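Local coordinates for protein 3-hydroxyacyl-CoA dehydrogenase (Archaeoglobus fulgidus, PDB 1ZEJ) that probably acts as an NAD-dependent dehydrogenase of hydroxy acids, with L-gulonate or 3-hydroxyacyl-CoA as its likely substrate, and works as a homodimer, at residues 184-187 with 188-192; 206-209 with 210-214. All blocks are in the same frame, centred on the assembly; numbering follows the deposited sequence.

Contact 1: 184-187 with 188-192; sequences LSEA and SRMIE
Glu186 and Arg189 form a salt bridge one turn apart on helix 175-193, the first helix in the helical C-terminal domain of this dehydrogenase family. Their side chains run at about a right angle to each other. Glu186 leaves the helix with CG anti to its own N (chi1 -170°) and then bends at chi2, which carries the carboxylate to the side along which the extended Arg189 chain brings its guanidinium. Arg189 NH1 donates a hydrogen bond to Glu186 OE1 at 3.1 Å, part of the salt bridge, but the two flat groups are 45° apart, and the nitrogen reaches the oxygen's anti side out of the carboxylate plane, a geometry that fits one bond better than a two-pronged pair. The guanidinium lies back over the first turn, with Ser185 O 3.5 Å above one of its faces, near the rim; the long, flexible arginine suits this exposed face of the helix. Both carboxylate oxygens have further partners: OE1 also forms a salt bridge with Lys244, and OE2 forms one with Arg178 of the second subunit. A leucine in place of Glu186 would probably leave Arg189, Lys244 and that Arg178 gathered without the negative charge they share. Selenomethionine Met190 crosses the glutamate stem obliquely, its extended chain setting CE 3.8 Å from Glu186 CG; it also packs on Phe179 of the second subunit. Ala187 suits the buried side because its lone methyl lets Val200 of helix 197-224 come close, while small Ser188 faces Pro248 of the second subunit. Regular i to i+4 backbone bonds run along these turns, among them Ile191 N to Ala187 O at 2.9 Å, and Ile191 CG1 comes within 3.2 Å of Ala187 O.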
loop_
_atom_site.group_PDB
_atom_site.type_symbol
_atom_site.label_atom_id
_atom_site.label_comp_id
_atom_site.label_asym_id
_atom_site.label_seq_id
_atom_site.Cartn_x
_atom_site.Cartn_y
_atom_site.Cartn_z
ATOM N N LEU A 184 -0.749 9.190 2.747
ATOM C CA LEU A 184 -0.473 10.005 3.932
ATOM C C LEU A 184 -1.543 11.052 4.192
ATOM O O LEU A 184 -1.863 11.333 5.353
ATOM C CB LEU A 184 0.914 10.603 3.881
ATOM C CG LEU A 184 2.056 9.557 4.039
ATOM C CD1 LEU A 184 3.395 10.202 3.819
ATOM C CD2 LEU A 184 2.023 8.890 5.414
ATOM N N SER A 185 -2.119 11.621 3.128
ATOM C CA SER A 185 -3.200 12.578 3.289
ATOM C C SER A 185 -4.410 11.913 3.951
ATOM O O SER A 185 -5.019 12.483 4.860
ATOM C CB SER A 185 -3.580 13.161 1.951
ATOM O OG SER A 185 -2.592 14.084 1.543
ATOM N N GLU A 186 -4.753 10.701 3.504
ATOM C CA GLU A 186 -5.849 9.952 4.116
ATOM C C GLU A 186 -5.528 9.565 5.581
ATOM O O GLU A 186 -6.380 9.701 6.472
ATOM C CB GLU A 186 -6.224 8.700 3.317
ATOM C CG GLU A 186 -7.509 8.014 3.782
ATOM C CD GLU A 186 -8.776 8.867 3.675
ATOM O OE1 GLU A 186 -8.861 9.788 2.848
ATOM O OE2 GLU A 186 -9.738 8.573 4.401
ATOM N N ALA A 187 -4.316 9.085 5.830
ATOM C CA ALA A 187 -3.891 8.770 7.182
ATOM C C ALA A 187 -3.943 9.947 8.103
ATOM O O ALA A 187 -4.264 9.779 9.251
ATOM C CB ALA A 187 -2.507 8.171 7.190
ATOM N N SER A 188 -3.623 11.137 7.597
ATOM C CA SER A 188 -3.696 12.384 8.349
ATOM C C SER A 188 -5.115 12.716 8.774
ATOM O O SER A 188 -5.335 13.162 9.916
ATOM C CB SER A 188 -3.063 13.521 7.532
ATOM O OG SER A 188 -2.925 14.704 8.294
ATOM N N ARG A 189 -6.083 12.524 7.869
ATOM C CA ARG A 189 -7.484 12.675 8.201
ATOM C C ARG A 189 -7.826 11.740 9.369
ATOM O O ARG A 189 -8.445 12.148 10.336
ATOM C CB ARG A 189 -8.392 12.376 6.962
ATOM C CG ARG A 189 -8.369 13.469 5.870
ATOM C CD ARG A 189 -8.825 12.963 4.491
ATOM N NE ARG A 189 -8.418 13.919 3.469
ATOM C CZ ARG A 189 -7.734 13.664 2.351
ATOM N NH1 ARG A 189 -7.393 12.416 1.940
ATOM N NH2 ARG A 189 -7.447 14.697 1.588
HETATM N N MSE A 190 -7.406 10.489 9.277
HETATM C CA MSE A 190 -7.696 9.504 10.309
HETATM C C MSE A 190 -7.075 9.924 11.626
HETATM O O MSE A 190 -7.719 9.877 12.642
HETATM C CB MSE A 190 -7.171 8.120 9.898
HETATM C CG MSE A 190 -7.918 7.559 8.715
HETATM SE SE MSE A 190 -6.956 6.026 8.018
HETATM C CE MSE A 190 -8.308 5.549 6.563
ATOM N N ILE A 191 -5.825 10.389 11.599
ATOM C CA ILE A 191 -5.140 10.883 12.812
ATOM C C ILE A 191 -5.909 12.037 13.468
ATOM O O ILE A 191 -6.138 12.011 14.663
ATOM C CB ILE A 191 -3.658 11.329 12.527
ATOM C CG1 ILE A 191 -2.794 10.124 12.116
ATOM C CG2 ILE A 191 -3.034 12.004 13.744
ATOM C CD1 ILE A 191 -2.543 9.159 13.237
ATOM N N GLU A 192 -6.318 13.022 12.660
ATOM C CA GLU A 192 -7.088 14.147 13.167
ATOM C C GLU A 192 -8.438 13.704 13.768
ATOM O O GLU A 192 -8.911 14.338 14.691
ATOM C CB GLU A 192 -7.319 15.194 12.082
ATOM C CG GLU A 192 -6.062 15.867 11.645
#

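Contact 2: 206-209 with 210-214; sequences HHLG and LLYTL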
loop_
_atom_site.group_PDB
_atom_site.type_symbol
_atom_site.label_atom_id
_atom_site.label_comp_id
_atom_site.label_asym_id
_atom_site.label_seq_id
_atom_site.Cartn_x
_atom_site.Cartn_y
_atom_site.Cartn_z
ATOM N N HIS A 206 -1.084 -5.844 8.106
ATOM C CA HIS A 206 -1.792 -7.145 8.192
ATOM C C HIS A 206 -2.776 -7.407 7.100
ATOM O O HIS A 206 -3.479 -8.409 7.162
ATOM C CB HIS A 206 -2.512 -7.258 9.508
ATOM C CG HIS A 206 -1.583 -7.123 10.663
ATOM N ND1 HIS A 206 -0.560 -8.019 10.886
ATOM C CD2 HIS A 206 -1.442 -6.149 11.589
ATOM C CE1 HIS A 206 0.135 -7.630 11.941
ATOM N NE2 HIS A 206 -0.378 -6.496 12.384
ATOM N N HIS A 207 -2.871 -6.493 6.140
ATOM C CA HIS A 207 -3.794 -6.665 5.030
ATOM C C HIS A 207 -3.419 -5.961 3.731
ATOM O O HIS A 207 -2.984 -6.628 2.801
ATOM C CB HIS A 207 -5.192 -6.269 5.456
ATOM C CG HIS A 207 -6.228 -6.519 4.407
ATOM N ND1 HIS A 207 -6.571 -7.788 3.997
ATOM C CD2 HIS A 207 -6.937 -5.664 3.635
ATOM C CE1 HIS A 207 -7.485 -7.699 3.053
ATOM N NE2 HIS A 207 -7.698 -6.421 2.791
ATOM N N LEU A 208 -3.585 -4.635 3.644
ATOM C CA LEU A 208 -3.485 -3.971 2.365
ATOM C C LEU A 208 -2.121 -4.048 1.759
ATOM O O LEU A 208 -1.983 -4.122 0.539
ATOM C CB LEU A 208 -3.900 -2.497 2.433
ATOM C CG LEU A 208 -5.359 -2.175 2.126
ATOM C CD1 LEU A 208 -5.457 -0.659 1.894
ATOM C CD2 LEU A 208 -5.940 -2.938 0.893
ATOM N N GLY A 209 -1.099 -4.041 2.610
ATOM C CA GLY A 209 0.274 -4.098 2.092
ATOM C C GLY A 209 0.523 -5.444 1.415
ATOM O O GLY A 209 1.222 -5.537 0.432
ATOM N N LEU A 210 -0.038 -6.496 1.984
ATOM C CA LEU A 210 0.106 -7.838 1.446
ATOM C C LEU A 210 -0.573 -7.930 0.061
ATOM O O LEU A 210 -0.013 -8.471 -0.856
ATOM C CB LEU A 210 -0.530 -8.855 2.380
ATOM C CG LEU A 210 0.440 -9.338 3.500
ATOM C CD1 LEU A 210 0.671 -8.318 4.497
ATOM C CD2 LEU A 210 -0.101 -10.621 4.187
ATOM N N LEU A 211 -1.807 -7.454 -0.035
ATOM C CA LEU A 211 -2.523 -7.481 -1.310
ATOM C C LEU A 211 -1.840 -6.642 -2.378
ATOM O O LEU A 211 -1.739 -7.053 -3.531
ATOM C CB LEU A 211 -3.951 -6.980 -1.148
ATOM C CG LEU A 211 -4.896 -7.747 -0.204
ATOM C CD1 LEU A 211 -6.251 -7.159 -0.297
ATOM C CD2 LEU A 211 -4.899 -9.188 -0.664
ATOM N N TYR A 212 -1.391 -5.452 -2.007
ATOM C CA TYR A 212 -0.784 -4.560 -2.965
ATOM C C TYR A 212 0.623 -5.050 -3.348
ATOM O O TYR A 212 1.066 -4.842 -4.469
ATOM C CB TYR A 212 -0.727 -3.125 -2.420
ATOM C CG TYR A 212 -2.064 -2.391 -2.418
ATOM C CD1 TYR A 212 -3.264 -3.033 -2.651
ATOM C CD2 TYR A 212 -2.109 -1.040 -2.082
ATOM C CE1 TYR A 212 -4.503 -2.327 -2.571
ATOM C CE2 TYR A 212 -3.297 -0.351 -1.989
ATOM C CZ TYR A 212 -4.481 -0.968 -2.235
ATOM O OH TYR A 212 -5.608 -0.186 -2.184
ATOM N N THR A 213 1.299 -5.753 -2.437
ATOM C CA THR A 213 2.580 -6.381 -2.756
ATOM C C THR A 213 2.437 -7.465 -3.817
ATOM O O THR A 213 3.177 -7.489 -4.787
ATOM C CB THR A 213 3.250 -6.955 -1.496
ATOM O OG1 THR A 213 3.618 -5.874 -0.637
ATOM C CG2 THR A 213 4.471 -7.777 -1.824
ATOM N N LEU A 214 1.444 -8.330 -3.654
ATOM C CA LEU A 214 1.308 -9.509 -4.502
ATOM C C LEU A 214 0.545 -9.197 -5.770
ATOM O O LEU A 214 0.855 -9.746 -6.836
ATOM C CB LEU A 214 0.586 -10.606 -3.713
ATOM C CG LEU A 214 1.382 -11.227 -2.572
ATOM C CD1 LEU A 214 0.476 -12.262 -1.965
ATOM C CD2 LEU A 214 2.654 -11.892 -3.016
#
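Between His207 and Leu211 the backbone of helix 197-224 settles into regular turns after a wider pi-type turn at 206-208: Leu211 N binds His207 O at 3.2 Å in a nearly straight bond (N-H...O 166°), while Leu210 N adds only a weak one to the same oxygen. The His207 ring stands with CG anti to its backbone N (chi1 -175°), which tips its CE1-NE2 end toward the next turn. There Leu211 places CG over one ring face, near the rim, and CD1 3.5 Å from His207 NE2. Leu208 and Tyr212 lie side by side, pointing the same way, with Leu208 CD2 3.8 Å from Tyr212 CE1. Leucine suits both places, since its branched end offers methyls to lay against the buried histidine and tyrosine rings.

This is the part of the C-terminal domain where helix 197-224 packs on its copy across the homodimer. Tyrosine suits the place because its ring is apolar enough for burial yet carries a polar end: the hydroxyl bonds Asn180 of the second subunit, and the ring meets Trp204 of that subunit edge-to-face. Gly209, lacking a side chain, lets Thr213 of the second subunit pack against it. Leu210 and Leu211 pack instead on helix 275-290, Leu210 against Leu286 and Leu287 and Leu211 against Leu283. Within the helix, Gly209 O is gripped twice by Thr213, whose OG1, beside its own backbone N (chi1 -67°), donates at 2.6 Å and whose N donates at 2.9 Å, the two coming from opposite faces of the carbonyl plane.

Contact 1 sits near the end of helix 175-193 and contact 2 midway along helix 197-224, the next helix in the chain. Their centres are 19 Å apart and their nearest atoms about 8 Å, so the two do not touch. What joins them is the second subunit: its Phe179 packs on Met190 in contact 1 and on Leu208 in contact 2, and the residues beside it, Arg178 and Asn180, bind one contact each. Contact 1 is the more open and charged, contact 2 buried and largely apolar. Both lie away from the predicted NAD site and from His129, the residue predicted to matter for catalysis, and both are in contact with the second subunit.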